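Local structure of M157 (Murid herpesvirus 1, 2NYK) at residues Arg240-Ser245 against Lys250-Pro255; Val218-Thr223 against Gln227-Lys232; Cys112-Thr117 against Val123-Gln128; Tyr73-Ile78 against Val99-Leu104; Phe17-Thr22 against Ser166-Leu171. The protein serves as a viral ligand for Ly49 receptors of natural killer cells and has an MHC class I-like fold. The protein carries 1 engineered substitution. All blocks are in the same frame, centred on the assembly; numbering follows the deposited sequence.

Contacts 1 and 2 are hairpins of the C-terminal beta domain, their centres about 15 Å apart. Contacts 3, 4 and 5 reach the platform sheet of this MHC class I-like chain. Contact 3 is a hairpin at the edge of that sheet and lies at the surface. Contact 4 is buried and contact 5 partly so; each sets a helix against the sheet or its lead-in. Contacts 3 and 4 lie on neighbouring strands, 109-118 and 96-106, tied by the C103-C112 disulfide, and contacts 4 and 5 touch. Backbone hydrogen bonds hold the three hairpins. Aromatic and aliphatic contacts, with one glutamine chain over a ring, join the helix contacts, and no hydrogen bond crosses either.

Contact 1: Arg240-Ser245 against Lys250-Pro255; sequences RCYVTS and KGVVTP
K250 lies across T244 and reaches Y242, on the face of the hairpin that also carries V252. Its CG is anti to the backbone N (chi1 -164°) and the rest of the chain is extended. K250 CB lies 4.1 Å from the backbone O of V243. CG comes to 3.3 Å from T244 OG1, and CD and CE pass the same oxygen almost as closely. CE also meets the Y242 ring, 3.9 Å from CD2. NZ has run past T244 OG1 and stands 4.1 Å from it. The lysine therefore touches the threonine with its methylenes. Y242 and V252 stand side by side and point the same way. V252 CG1 sits over one face of the tyrosine ring, toward the rim, and V252 CG2 is 3.4 Å from Y242 CE2. At the end of the hairpin, R240 CG rests 3.7 Å from T254 CB, while T254 OG1 bonds to the backbone O of Q239. C241 pairs with V253, and V243 with G251, each through two backbone hydrogen bonds. The side chains of C241, V243 and V253 fill the other face, where C241 forms a disulfide with C194. Beside the regular backbone bonding, then, the lysine's methylenes lie along T244 OG1 and Y242 while V252 packs on the tyrosine ring, and the ammonium group makes no bond across the hairpin.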
# COMPACT_ATOMS: atom_id res chain seq x y z
N ARG A 240 -4.99 -27.77 5.63
CA ARG A 240 -4.39 -26.57 6.22
C ARG A 240 -4.41 -25.37 5.26
O ARG A 240 -4.16 -25.51 4.07
CB ARG A 240 -2.95 -26.85 6.65
CG ARG A 240 -2.80 -27.74 7.87
CD ARG A 240 -1.68 -28.73 7.69
NE ARG A 240 -1.94 -29.58 6.53
CZ ARG A 240 -1.16 -30.59 6.12
NH1 ARG A 240 -0.03 -30.90 6.77
NH2 ARG A 240 -1.51 -31.29 5.05
N CYS A 241 -4.75 -24.21 5.81
CA CYS A 241 -4.65 -22.93 5.10
C CYS A 241 -3.61 -22.10 5.82
O CYS A 241 -3.74 -21.84 7.02
CB CYS A 241 -6.00 -22.21 5.07
SG CYS A 241 -5.93 -20.59 4.25
N TYR A 242 -2.56 -21.75 5.10
CA TYR A 242 -1.46 -20.96 5.63
C TYR A 242 -1.59 -19.49 5.23
O TYR A 242 -1.98 -19.16 4.11
CB TYR A 242 -0.11 -21.49 5.13
CG TYR A 242 0.18 -22.91 5.57
CD1 TYR A 242 -0.36 -24.00 4.88
CD2 TYR A 242 0.99 -23.16 6.68
CE1 TYR A 242 -0.10 -25.31 5.28
CE2 TYR A 242 1.26 -24.48 7.09
CZ TYR A 242 0.71 -25.55 6.38
OH TYR A 242 0.95 -26.84 6.77
N VAL A 243 -1.24 -18.62 6.17
CA VAL A 243 -1.24 -17.20 5.93
C VAL A 243 0.13 -16.68 6.28
O VAL A 243 0.56 -16.78 7.41
CB VAL A 243 -2.28 -16.48 6.79
CG1 VAL A 243 -2.25 -14.99 6.48
CG2 VAL A 243 -3.68 -17.07 6.56
N THR A 244 0.80 -16.09 5.30
CA THR A 244 2.14 -15.56 5.50
C THR A 244 2.13 -14.06 5.26
O THR A 244 1.74 -13.61 4.18
CB THR A 244 3.19 -16.25 4.57
OG1 THR A 244 3.02 -17.68 4.64
CG2 THR A 244 4.62 -15.88 4.98
N SER A 245 2.56 -13.32 6.27
CA SER A 245 2.57 -11.87 6.26
C SER A 245 3.95 -11.26 5.99
O SER A 245 4.96 -11.71 6.53
CB SER A 245 2.04 -11.35 7.59
OG SER A 245 2.14 -9.94 7.65
N LYS A 250 3.90 -16.23 10.02
CA LYS A 250 3.19 -17.30 9.31
C LYS A 250 2.27 -18.02 10.27
O LYS A 250 2.68 -18.35 11.38
CB LYS A 250 4.17 -18.26 8.64
CG LYS A 250 3.54 -19.15 7.58
CD LYS A 250 4.59 -19.84 6.71
CE LYS A 250 3.91 -20.81 5.76
NZ LYS A 250 4.85 -21.37 4.74
N GLY A 251 1.03 -18.24 9.87
CA GLY A 251 0.06 -18.90 10.73
C GLY A 251 -0.74 -19.91 9.94
O GLY A 251 -0.71 -19.89 8.71
N VAL A 252 -1.45 -20.78 10.65
CA VAL A 252 -2.24 -21.84 10.02
C VAL A 252 -3.66 -21.86 10.56
O VAL A 252 -3.89 -21.60 11.74
CB VAL A 252 -1.61 -23.23 10.23
CG1 VAL A 252 -2.25 -24.26 9.31
CG2 VAL A 252 -0.14 -23.18 9.95
N VAL A 253 -4.60 -22.16 9.68
CA VAL A 253 -5.97 -22.47 10.06
C VAL A 253 -6.25 -23.89 9.59
O VAL A 253 -6.07 -24.23 8.40
CB VAL A 253 -6.98 -21.46 9.49
CG1 VAL A 253 -8.41 -21.93 9.73
CG2 VAL A 253 -6.76 -20.08 10.13
N THR A 254 -6.66 -24.72 10.55
CA THR A 254 -6.88 -26.14 10.32
C THR A 254 -7.70 -26.74 11.48
O THR A 254 -7.53 -26.33 12.64
CB THR A 254 -5.55 -26.92 10.13
OG1 THR A 254 -5.83 -28.30 9.83
CG2 THR A 254 -4.63 -26.80 11.36
N PRO A 255 -8.59 -27.70 11.17
CA PRO A 255 -8.97 -28.22 9.85
C PRO A 255 -10.09 -27.39 9.20
O PRO A 255 -10.68 -26.53 9.86
CB PRO A 255 -9.48 -29.62 10.19
CG PRO A 255 -10.15 -29.44 11.50
CD PRO A 255 -9.32 -28.41 12.26

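Contact 2: Val218-Thr223 against Gln227-Lys232; sequences VTDEST and QILTVK
Strands 218-222 and 227-232 run antiparallel, 171° between their directions, with T219-T230 and E221-I228 as the hydrogen-bonded pairs. The bond from I228 N to E221 O is 2.7 Å long and nearly straight, at 176°. Two waters work on the face of T219, E221, I228 and T230. One links T219 OG1 to the backbone O of T230, to which it donates at 3.1 Å. The other lies 2.7 Å from T230 OG1 and 2.6 Å from I228 O; its bond to E221 OE2 is weak. The first water bridges the strands; the second sits mainly on Q227-K232 and reaches across only weakly. D220 and L229 lie side by side on the other face. L229 CD1 packs against the carboxylate of D220, 3.7 Å from OD1. The charge of D220 is met by R45, which also bonds to Q227 OE1. V218 and V231 make a looser contact, 4.3 Å between their CG2 atoms. Strand 217-222 is an outermost strand of its sheet. Strand 227-233 bonds on to strand 192-198, and L229 and V231 pack on V206 of strand 204-208 beneath.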
# COMPACT_ATOMS: atom_id res chain seq x y z
N VAL A 218 -6.68 -18.27 -7.17
CA VAL A 218 -6.40 -17.23 -6.18
C VAL A 218 -6.98 -15.87 -6.59
O VAL A 218 -6.69 -15.36 -7.67
CB VAL A 218 -4.90 -17.07 -5.92
CG1 VAL A 218 -4.68 -16.14 -4.71
CG2 VAL A 218 -4.25 -18.42 -5.67
N THR A 219 -7.77 -15.29 -5.69
CA THR A 219 -8.37 -13.98 -5.92
C THR A 219 -7.86 -12.98 -4.88
O THR A 219 -7.78 -13.28 -3.69
CB THR A 219 -9.92 -14.06 -5.88
OG1 THR A 219 -10.37 -15.00 -6.87
CG2 THR A 219 -10.52 -12.69 -6.19
N ASP A 220 -7.48 -11.80 -5.34
CA ASP A 220 -6.96 -10.75 -4.49
C ASP A 220 -7.85 -9.55 -4.73
O ASP A 220 -7.72 -8.87 -5.74
CB ASP A 220 -5.50 -10.46 -4.87
CG ASP A 220 -4.84 -9.42 -3.96
OD1 ASP A 220 -5.51 -8.45 -3.54
OD2 ASP A 220 -3.62 -9.57 -3.71
N GLU A 221 -8.78 -9.31 -3.81
CA GLU A 221 -9.64 -8.13 -3.85
C GLU A 221 -9.18 -7.16 -2.77
O GLU A 221 -8.93 -7.55 -1.63
CB GLU A 221 -11.10 -8.53 -3.62
CG GLU A 221 -11.72 -9.31 -4.76
CD GLU A 221 -13.01 -10.01 -4.37
OE1 GLU A 221 -13.82 -10.32 -5.28
OE2 GLU A 221 -13.22 -10.25 -3.16
N SER A 222 -9.07 -5.89 -3.12
CA SER A 222 -8.60 -4.91 -2.15
C SER A 222 -9.25 -3.56 -2.39
O SER A 222 -9.60 -3.21 -3.52
CB SER A 222 -7.07 -4.78 -2.20
OG SER A 222 -6.65 -4.09 -3.36
N THR A 223 -9.44 -2.85 -1.29
CA THR A 223 -9.91 -1.47 -1.30
C THR A 223 -8.93 -0.71 -0.40
O THR A 223 -8.07 -1.33 0.21
CB THR A 223 -11.35 -1.35 -0.72
OG1 THR A 223 -11.34 -1.76 0.65
CG2 THR A 223 -12.32 -2.25 -1.49
N GLN A 227 -8.24 -6.00 2.59
CA GLN A 227 -7.81 -6.94 1.56
C GLN A 227 -8.51 -8.24 1.80
O GLN A 227 -8.60 -8.72 2.93
CB GLN A 227 -6.32 -7.18 1.65
CG GLN A 227 -5.43 -5.96 1.60
CD GLN A 227 -4.00 -6.38 1.68
OE1 GLN A 227 -3.49 -7.08 0.79
NE2 GLN A 227 -3.35 -6.04 2.78
N ILE A 228 -9.02 -8.83 0.72
CA ILE A 228 -9.66 -10.12 0.83
C ILE A 228 -9.01 -11.03 -0.19
O ILE A 228 -9.15 -10.85 -1.41
CB ILE A 228 -11.20 -10.03 0.64
CG1 ILE A 228 -11.81 -9.05 1.67
CG2 ILE A 228 -11.83 -11.44 0.71
CD1 ILE A 228 -13.32 -8.85 1.54
N LEU A 229 -8.26 -12.01 0.34
CA LEU A 229 -7.57 -12.97 -0.51
C LEU A 229 -8.20 -14.34 -0.37
O LEU A 229 -8.31 -14.89 0.73
CB LEU A 229 -6.06 -13.00 -0.19
CG LEU A 229 -5.15 -11.95 -0.85
CD1 LEU A 229 -5.49 -10.47 -0.48
CD2 LEU A 229 -3.70 -12.27 -0.48
N THR A 230 -8.66 -14.88 -1.50
CA THR A 230 -9.38 -16.15 -1.54
C THR A 230 -8.57 -17.15 -2.38
O THR A 230 -8.10 -16.81 -3.45
CB THR A 230 -10.77 -15.98 -2.19
OG1 THR A 230 -11.52 -14.95 -1.51
CG2 THR A 230 -11.56 -17.29 -2.19
N VAL A 231 -8.41 -18.36 -1.85
CA VAL A 231 -7.77 -19.46 -2.56
C VAL A 231 -8.72 -20.65 -2.52
O VAL A 231 -9.09 -21.15 -1.44
CB VAL A 231 -6.37 -19.84 -1.98
CG1 VAL A 231 -6.43 -20.07 -0.51
CG2 VAL A 231 -5.82 -21.11 -2.66
N LYS A 232 -9.14 -21.08 -3.71
CA LYS A 232 -9.94 -22.28 -3.82
C LYS A 232 -9.29 -23.29 -4.74
O LYS A 232 -8.70 -22.93 -5.77
CB LYS A 232 -11.39 -22.00 -4.20
CG LYS A 232 -11.63 -21.20 -5.44
CD LYS A 232 -13.05 -20.59 -5.38
CE LYS A 232 -13.41 -20.00 -6.78
NZ LYS A 232 -14.76 -19.32 -6.66
O HOH W 1 -10.22 -17.59 -5.61
O HOH W 2 -10.85 -12.54 -2.52

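Contact 3: Cys112-Thr117 against Val123-Gln128; sequences CDVYHT and VAYTGQ
A beta hairpin with a beta bulge joins C112-T117 to V123-Q128. C112 pairs with Q128 and V114 with Y125, so the register shifts by one between them. The extra residue is on V123-Q128, where T126 and G127 lie opposite D113. The CG of D113 is anti to the carbonyl carbon (chi1 -62°), which swings OD1 toward the bulge. There OD1 accepts the N-H of G127 at 3.0 Å, nearly along its own C-O axis, and lies 3.4 Å from T126 CB. The backbone bond from Q128 N to C112 O is weak, while that from C112 N to Q128 O is sound at 2.8 Å. V114, H116 and Y125 share one face. V114 CB meets the tyrosine ring at its edge, 4.1 Å from CD2. The rings of H116 and Y125 meet rim to rim with their planes at 75°, H116 ND1 being 3.8 Å from Y125 CE2. On the opposite face, A124 CB lies 3.7 Å from Y115 CD1. Strand 122-128 is outermost in the seven-stranded sheet. Strand 109-118 bonds to strand 96-106 on its other side, and T150 of helix 148-154 packs on C112, V114 and Q128.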
# COMPACT_ATOMS: atom_id res chain seq x y z
N CYS A 112 14.55 9.23 -0.52
CA CYS A 112 13.60 8.72 -1.52
C CYS A 112 14.30 8.09 -2.69
O CYS A 112 15.31 8.60 -3.18
CB CYS A 112 12.65 9.82 -2.04
SG CYS A 112 11.70 10.75 -0.80
N ASP A 113 13.75 6.98 -3.16
CA ASP A 113 14.17 6.39 -4.42
C ASP A 113 13.10 6.82 -5.37
O ASP A 113 11.91 6.70 -5.07
CB ASP A 113 14.24 4.87 -4.33
CG ASP A 113 15.26 4.38 -3.30
OD1 ASP A 113 16.36 4.95 -3.19
OD2 ASP A 113 14.94 3.40 -2.60
N VAL A 114 13.50 7.37 -6.50
CA VAL A 114 12.54 7.92 -7.45
C VAL A 114 12.54 7.12 -8.75
O VAL A 114 13.58 6.97 -9.39
CB VAL A 114 12.86 9.41 -7.74
CG1 VAL A 114 11.81 10.00 -8.68
CG2 VAL A 114 12.96 10.20 -6.40
N TYR A 115 11.37 6.61 -9.15
CA TYR A 115 11.28 5.76 -10.34
C TYR A 115 10.40 6.40 -11.38
O TYR A 115 9.30 6.87 -11.06
CB TYR A 115 10.71 4.39 -9.97
CG TYR A 115 11.47 3.70 -8.88
CD1 TYR A 115 12.61 2.95 -9.17
CD2 TYR A 115 11.07 3.80 -7.54
CE1 TYR A 115 13.34 2.30 -8.16
CE2 TYR A 115 11.79 3.14 -6.52
CZ TYR A 115 12.93 2.41 -6.84
OH TYR A 115 13.65 1.75 -5.85
N HIS A 116 10.87 6.42 -12.62
CA HIS A 116 10.11 6.87 -13.77
C HIS A 116 10.03 5.71 -14.74
O HIS A 116 11.03 5.02 -14.95
CB HIS A 116 10.81 8.05 -14.45
CG HIS A 116 10.73 9.34 -13.69
ND1 HIS A 116 11.60 9.65 -12.68
CD2 HIS A 116 9.89 10.39 -13.81
CE1 HIS A 116 11.29 10.84 -12.18
NE2 HIS A 116 10.25 11.31 -12.86
N THR A 117 8.85 5.48 -15.31
CA THR A 117 8.67 4.37 -16.25
C THR A 117 7.85 4.82 -17.45
O THR A 117 6.78 5.44 -17.30
CB THR A 117 7.97 3.17 -15.60
OG1 THR A 117 8.74 2.74 -14.48
CG2 THR A 117 7.87 2.01 -16.60
N VAL A 123 13.83 4.45 -15.43
CA VAL A 123 14.86 5.25 -14.75
C VAL A 123 14.67 5.14 -13.24
O VAL A 123 13.53 5.04 -12.74
CB VAL A 123 14.83 6.75 -15.18
CG1 VAL A 123 16.03 7.52 -14.60
CG2 VAL A 123 14.80 6.91 -16.69
N ALA A 124 15.78 5.13 -12.51
CA ALA A 124 15.76 5.10 -11.05
C ALA A 124 16.85 6.03 -10.48
O ALA A 124 18.03 5.88 -10.81
CB ALA A 124 15.94 3.68 -10.56
N TYR A 125 16.43 7.03 -9.69
CA TYR A 125 17.34 7.90 -8.93
C TYR A 125 17.23 7.42 -7.51
O TYR A 125 16.23 7.68 -6.85
CB TYR A 125 16.91 9.37 -8.96
CG TYR A 125 16.68 9.95 -10.34
CD1 TYR A 125 17.73 10.14 -11.21
CD2 TYR A 125 15.41 10.35 -10.75
CE1 TYR A 125 17.53 10.67 -12.49
CE2 TYR A 125 15.19 10.87 -12.03
CZ TYR A 125 16.26 11.03 -12.89
OH TYR A 125 16.08 11.57 -14.15
N THR A 126 18.24 6.71 -7.03
CA THR A 126 18.19 6.16 -5.68
C THR A 126 18.93 7.05 -4.70
O THR A 126 19.81 7.81 -5.10
CB THR A 126 18.78 4.73 -5.63
OG1 THR A 126 20.17 4.78 -5.99
CG2 THR A 126 18.04 3.81 -6.58
N GLY A 127 18.56 6.97 -3.43
CA GLY A 127 19.27 7.67 -2.35
C GLY A 127 19.16 9.19 -2.38
O GLY A 127 20.05 9.87 -1.88
N GLN A 128 18.10 9.74 -2.99
CA GLN A 128 17.84 11.19 -2.99
C GLN A 128 17.51 11.66 -1.58
O GLN A 128 16.75 11.00 -0.86
CB GLN A 128 16.66 11.56 -3.90
CG GLN A 128 16.72 11.06 -5.33
CD GLN A 128 17.84 11.67 -6.11
OE1 GLN A 128 19.01 11.29 -5.94
NE2 GLN A 128 17.51 12.63 -6.96

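Contact 4: Tyr73-Ile78 against Val99-Leu104; sequences YVFLDI and VRYACL
The ring of F75 meets one face of Y101 with its edge, in a T-shaped (edge-to-face) stack. The planes stand at 89° and the centroids are 4.8 Å apart. F75 CZ sits over the centre of the tyrosine ring, 3.4 Å above its plane. F75 CZ is 3.6 Å from Y101 CG and 3.8 Å from Y101 CZ, almost equally far from all six ring carbons. F75 CE2 is the second atom of the approaching edge, 3.8 Å from Y101 CD1, which lies in the plane of the F75 ring. The F75 bond to CB points toward the strand, and with CG anti to the backbone N (chi1 -180°) the ring's CZ is carried onto Y101. No hydrogen bond crosses the contact; it rests on this one aromatic pair. Such a T-shape sets the C-H edge of one ring against the pi cloud of the other. Both residues are buried. F75 also meets the ring of F25 on strand 21-30, which bonds to strand 96-106 through F25 and Y101. Q79 and R82 of helix 71-90 touch Y101 as well. I153 of helix 148-154 touches both side chains, so two helices and the platform sheet come together here.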
# COMPACT_ATOMS: atom_id res chain seq x y z
N TYR A 73 -1.41 15.79 -1.36
CA TYR A 73 -2.26 16.04 -2.53
C TYR A 73 -1.53 16.91 -3.54
O TYR A 73 -1.51 16.62 -4.73
CB TYR A 73 -3.58 16.72 -2.14
CG TYR A 73 -4.37 17.12 -3.38
CD1 TYR A 73 -5.34 16.28 -3.91
CD2 TYR A 73 -4.08 18.30 -4.08
CE1 TYR A 73 -6.04 16.62 -5.07
CE2 TYR A 73 -4.77 18.65 -5.25
CZ TYR A 73 -5.75 17.79 -5.73
OH TYR A 73 -6.44 18.10 -6.89
N VAL A 74 -0.96 18.01 -3.05
CA VAL A 74 -0.26 18.96 -3.91
C VAL A 74 0.96 18.31 -4.56
O VAL A 74 1.20 18.54 -5.75
CB VAL A 74 0.13 20.24 -3.11
CG1 VAL A 74 1.09 21.12 -3.90
CG2 VAL A 74 -1.14 21.03 -2.73
N PHE A 75 1.73 17.52 -3.81
CA PHE A 75 2.88 16.81 -4.39
C PHE A 75 2.45 15.98 -5.60
O PHE A 75 3.05 16.06 -6.67
CB PHE A 75 3.56 15.91 -3.35
CG PHE A 75 4.74 15.17 -3.89
CD1 PHE A 75 5.96 15.81 -4.04
CD2 PHE A 75 4.61 13.85 -4.32
CE1 PHE A 75 7.04 15.17 -4.60
CE2 PHE A 75 5.72 13.18 -4.84
CZ PHE A 75 6.92 13.83 -4.98
N LEU A 76 1.39 15.21 -5.44
CA LEU A 76 0.87 14.33 -6.49
C LEU A 76 0.30 15.12 -7.68
O LEU A 76 0.48 14.73 -8.83
CB LEU A 76 -0.22 13.45 -5.90
CG LEU A 76 0.31 12.40 -4.92
CD1 LEU A 76 -0.82 11.79 -4.11
CD2 LEU A 76 1.07 11.33 -5.67
N ASP A 77 -0.38 16.22 -7.37
CA ASP A 77 -0.94 17.13 -8.38
C ASP A 77 0.16 17.73 -9.24
O ASP A 77 0.07 17.72 -10.45
CB ASP A 77 -1.76 18.25 -7.69
CG ASP A 77 -2.59 19.05 -8.68
OD1 ASP A 77 -2.77 20.27 -8.45
OD2 ASP A 77 -3.05 18.48 -9.68
N ILE A 78 1.21 18.21 -8.61
CA ILE A 78 2.38 18.73 -9.32
C ILE A 78 3.06 17.67 -10.20
O ILE A 78 3.40 17.95 -11.35
CB ILE A 78 3.40 19.34 -8.34
CG1 ILE A 78 2.82 20.61 -7.69
CG2 ILE A 78 4.72 19.62 -9.07
CD1 ILE A 78 3.78 21.30 -6.71
N VAL A 99 5.46 7.82 -12.41
CA VAL A 99 6.52 8.22 -11.49
C VAL A 99 6.18 7.69 -10.10
O VAL A 99 5.02 7.72 -9.70
CB VAL A 99 6.76 9.76 -11.48
CG1 VAL A 99 5.47 10.54 -11.04
CG2 VAL A 99 7.94 10.14 -10.60
N ARG A 100 7.20 7.22 -9.38
CA ARG A 100 7.02 6.71 -8.02
C ARG A 100 8.11 7.22 -7.07
O ARG A 100 9.29 7.00 -7.33
CB ARG A 100 7.03 5.18 -8.02
CG ARG A 100 6.78 4.52 -6.65
CD ARG A 100 6.95 2.98 -6.79
NE ARG A 100 6.81 2.27 -5.51
CZ ARG A 100 5.65 2.08 -4.86
NH1 ARG A 100 4.51 2.55 -5.35
NH2 ARG A 100 5.62 1.43 -3.71
N TYR A 101 7.71 7.88 -5.99
CA TYR A 101 8.66 8.32 -4.97
C TYR A 101 8.48 7.38 -3.80
O TYR A 101 7.40 7.33 -3.19
CB TYR A 101 8.37 9.75 -4.51
CG TYR A 101 8.82 10.82 -5.49
CD1 TYR A 101 8.18 11.00 -6.72
CD2 TYR A 101 9.92 11.64 -5.19
CE1 TYR A 101 8.61 11.97 -7.63
CE2 TYR A 101 10.35 12.63 -6.10
CZ TYR A 101 9.69 12.78 -7.30
OH TYR A 101 10.11 13.74 -8.19
N ALA A 102 9.51 6.61 -3.51
CA ALA A 102 9.48 5.68 -2.39
C ALA A 102 10.38 6.28 -1.33
O ALA A 102 11.63 6.28 -1.47
CB ALA A 102 9.97 4.31 -2.85
N CYS A 103 9.75 6.82 -0.29
CA CYS A 103 10.46 7.64 0.70
C CYS A 103 10.49 7.02 2.10
O CYS A 103 9.47 6.54 2.59
CB CYS A 103 9.81 9.03 0.78
SG CYS A 103 9.79 9.92 -0.78
N LEU A 104 11.67 7.06 2.72
CA LEU A 104 11.85 6.62 4.08
C LEU A 104 11.93 7.84 4.97
O LEU A 104 12.75 8.71 4.75
CB LEU A 104 13.15 5.82 4.20
CG LEU A 104 13.68 5.44 5.60
CD1 LEU A 104 12.73 4.50 6.35
CD2 LEU A 104 15.07 4.80 5.47

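Contact 5: Phe17-Thr22 against Ser166-Leu171; sequences FQFTFT and STVQKL
F19 and F21 pack on V168 and Q169, where helix 157-173 meets the start of strand 21-30 of the MHC-like platform and the turn leading into it. Q169 CG lies over one face of the F19 ring, 3.7 Å from its centroid, a CH-pi contact. The amide follows across the same ring, with NE2 3.6 Å from F19 CD1, and its plane is turned 56° from that of the ring. V168 CG1 meets F19 at the ring edge, 3.6 Å from CE2, and CG2 lies over a face of F21, so one valine touches both phenylalanines. Further out, Q169 OE1 is held by R165, and F19 O accepts a hydrogen bond from K161 of the same helix. F19 is the first residue to leave helix 9-18. F21 pairs with F105 in the sheet and meets its ring. With its CG between the backbone N and the carbonyl carbon (chi1 72°), F21 turns one face to V168, whose CG2 lies 3.8 Å from F21 CD1.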
# COMPACT_ATOMS: atom_id res chain seq x y z
N PHE A 17 8.96 12.27 15.78
CA PHE A 17 10.35 12.15 15.40
C PHE A 17 10.79 10.69 15.42
O PHE A 17 11.41 10.21 14.47
CB PHE A 17 11.25 13.00 16.30
CG PHE A 17 12.71 12.93 15.93
CD1 PHE A 17 13.22 13.77 14.95
CD2 PHE A 17 13.55 11.99 16.52
CE1 PHE A 17 14.55 13.71 14.61
CE2 PHE A 17 14.89 11.92 16.17
CZ PHE A 17 15.39 12.78 15.21
N GLN A 18 10.48 9.98 16.50
CA GLN A 18 11.06 8.65 16.71
C GLN A 18 10.50 7.55 15.79
O GLN A 18 11.22 6.61 15.46
CB GLN A 18 10.93 8.22 18.17
CG GLN A 18 11.98 7.18 18.58
CD GLN A 18 13.43 7.68 18.39
OE1 GLN A 18 13.74 8.85 18.65
NE2 GLN A 18 14.30 6.79 17.93
N PHE A 19 9.25 7.68 15.39
CA PHE A 19 8.59 6.66 14.58
C PHE A 19 9.04 6.66 13.11
O PHE A 19 8.85 7.63 12.39
CB PHE A 19 7.07 6.81 14.67
CG PHE A 19 6.32 5.71 13.98
CD1 PHE A 19 6.42 4.40 14.43
CD2 PHE A 19 5.53 6.00 12.87
CE1 PHE A 19 5.74 3.37 13.77
CE2 PHE A 19 4.85 4.99 12.22
CZ PHE A 19 4.94 3.68 12.67
N THR A 20 9.65 5.54 12.70
CA THR A 20 10.16 5.36 11.34
C THR A 20 9.14 4.63 10.46
O THR A 20 8.47 3.68 10.90
CB THR A 20 11.52 4.59 11.37
OG1 THR A 20 12.49 5.38 12.06
CG2 THR A 20 12.04 4.29 9.95
N PHE A 21 9.01 5.10 9.22
CA PHE A 21 8.11 4.49 8.24
C PHE A 21 8.37 5.04 6.84
O PHE A 21 9.11 5.99 6.69
CB PHE A 21 6.63 4.67 8.64
CG PHE A 21 6.09 6.09 8.49
CD1 PHE A 21 5.40 6.46 7.34
CD2 PHE A 21 6.22 7.02 9.53
CE1 PHE A 21 4.89 7.76 7.20
CE2 PHE A 21 5.69 8.30 9.44
CZ PHE A 21 5.01 8.69 8.26
N THR A 22 7.78 4.40 5.84
CA THR A 22 7.96 4.81 4.45
C THR A 22 6.60 5.19 3.88
O THR A 22 5.55 4.73 4.36
CB THR A 22 8.60 3.67 3.58
OG1 THR A 22 7.62 2.65 3.33
CG2 THR A 22 9.81 3.03 4.29
N SER A 166 -0.02 8.02 13.50
CA SER A 166 -1.07 7.23 14.12
C SER A 166 -1.68 6.22 13.13
O SER A 166 -1.91 5.08 13.48
CB SER A 166 -2.16 8.16 14.67
OG SER A 166 -3.26 7.41 15.15
N THR A 167 -1.94 6.65 11.90
CA THR A 167 -2.47 5.78 10.85
C THR A 167 -1.55 4.60 10.59
O THR A 167 -1.98 3.47 10.56
CB THR A 167 -2.71 6.57 9.54
OG1 THR A 167 -3.68 7.59 9.81
CG2 THR A 167 -3.24 5.65 8.42
N VAL A 168 -0.25 4.87 10.48
CA VAL A 168 0.71 3.83 10.16
C VAL A 168 0.90 2.82 11.30
O VAL A 168 1.08 1.63 11.05
CB VAL A 168 2.07 4.45 9.78
CG1 VAL A 168 3.10 3.35 9.56
CG2 VAL A 168 1.93 5.30 8.53
N GLN A 169 0.89 3.29 12.54
CA GLN A 169 0.98 2.41 13.69
C GLN A 169 -0.25 1.48 13.74
O GLN A 169 -0.11 0.28 13.96
CB GLN A 169 1.14 3.23 14.99
CG GLN A 169 2.39 4.15 14.96
CD GLN A 169 2.67 4.90 16.27
OE1 GLN A 169 1.88 5.73 16.71
NE2 GLN A 169 3.84 4.64 16.87
N LYS A 170 -1.43 2.03 13.51
CA LYS A 170 -2.66 1.21 13.48
C LYS A 170 -2.63 0.16 12.37
O LYS A 170 -2.97 -1.00 12.60
CB LYS A 170 -3.89 2.08 13.28
CG LYS A 170 -4.21 2.98 14.45
CD LYS A 170 -5.60 3.59 14.25
CE LYS A 170 -6.06 4.33 15.50
NZ LYS A 170 -5.35 5.62 15.73
N LEU A 171 -2.19 0.57 11.18
CA LEU A 171 -2.07 -0.36 10.05
C LEU A 171 -1.14 -1.55 10.35
O LEU A 171 -1.38 -2.66 9.92
CB LEU A 171 -1.63 0.40 8.80
CG LEU A 171 -2.71 1.27 8.14
CD1 LEU A 171 -2.13 2.08 6.99
CD2 LEU A 171 -3.88 0.42 7.65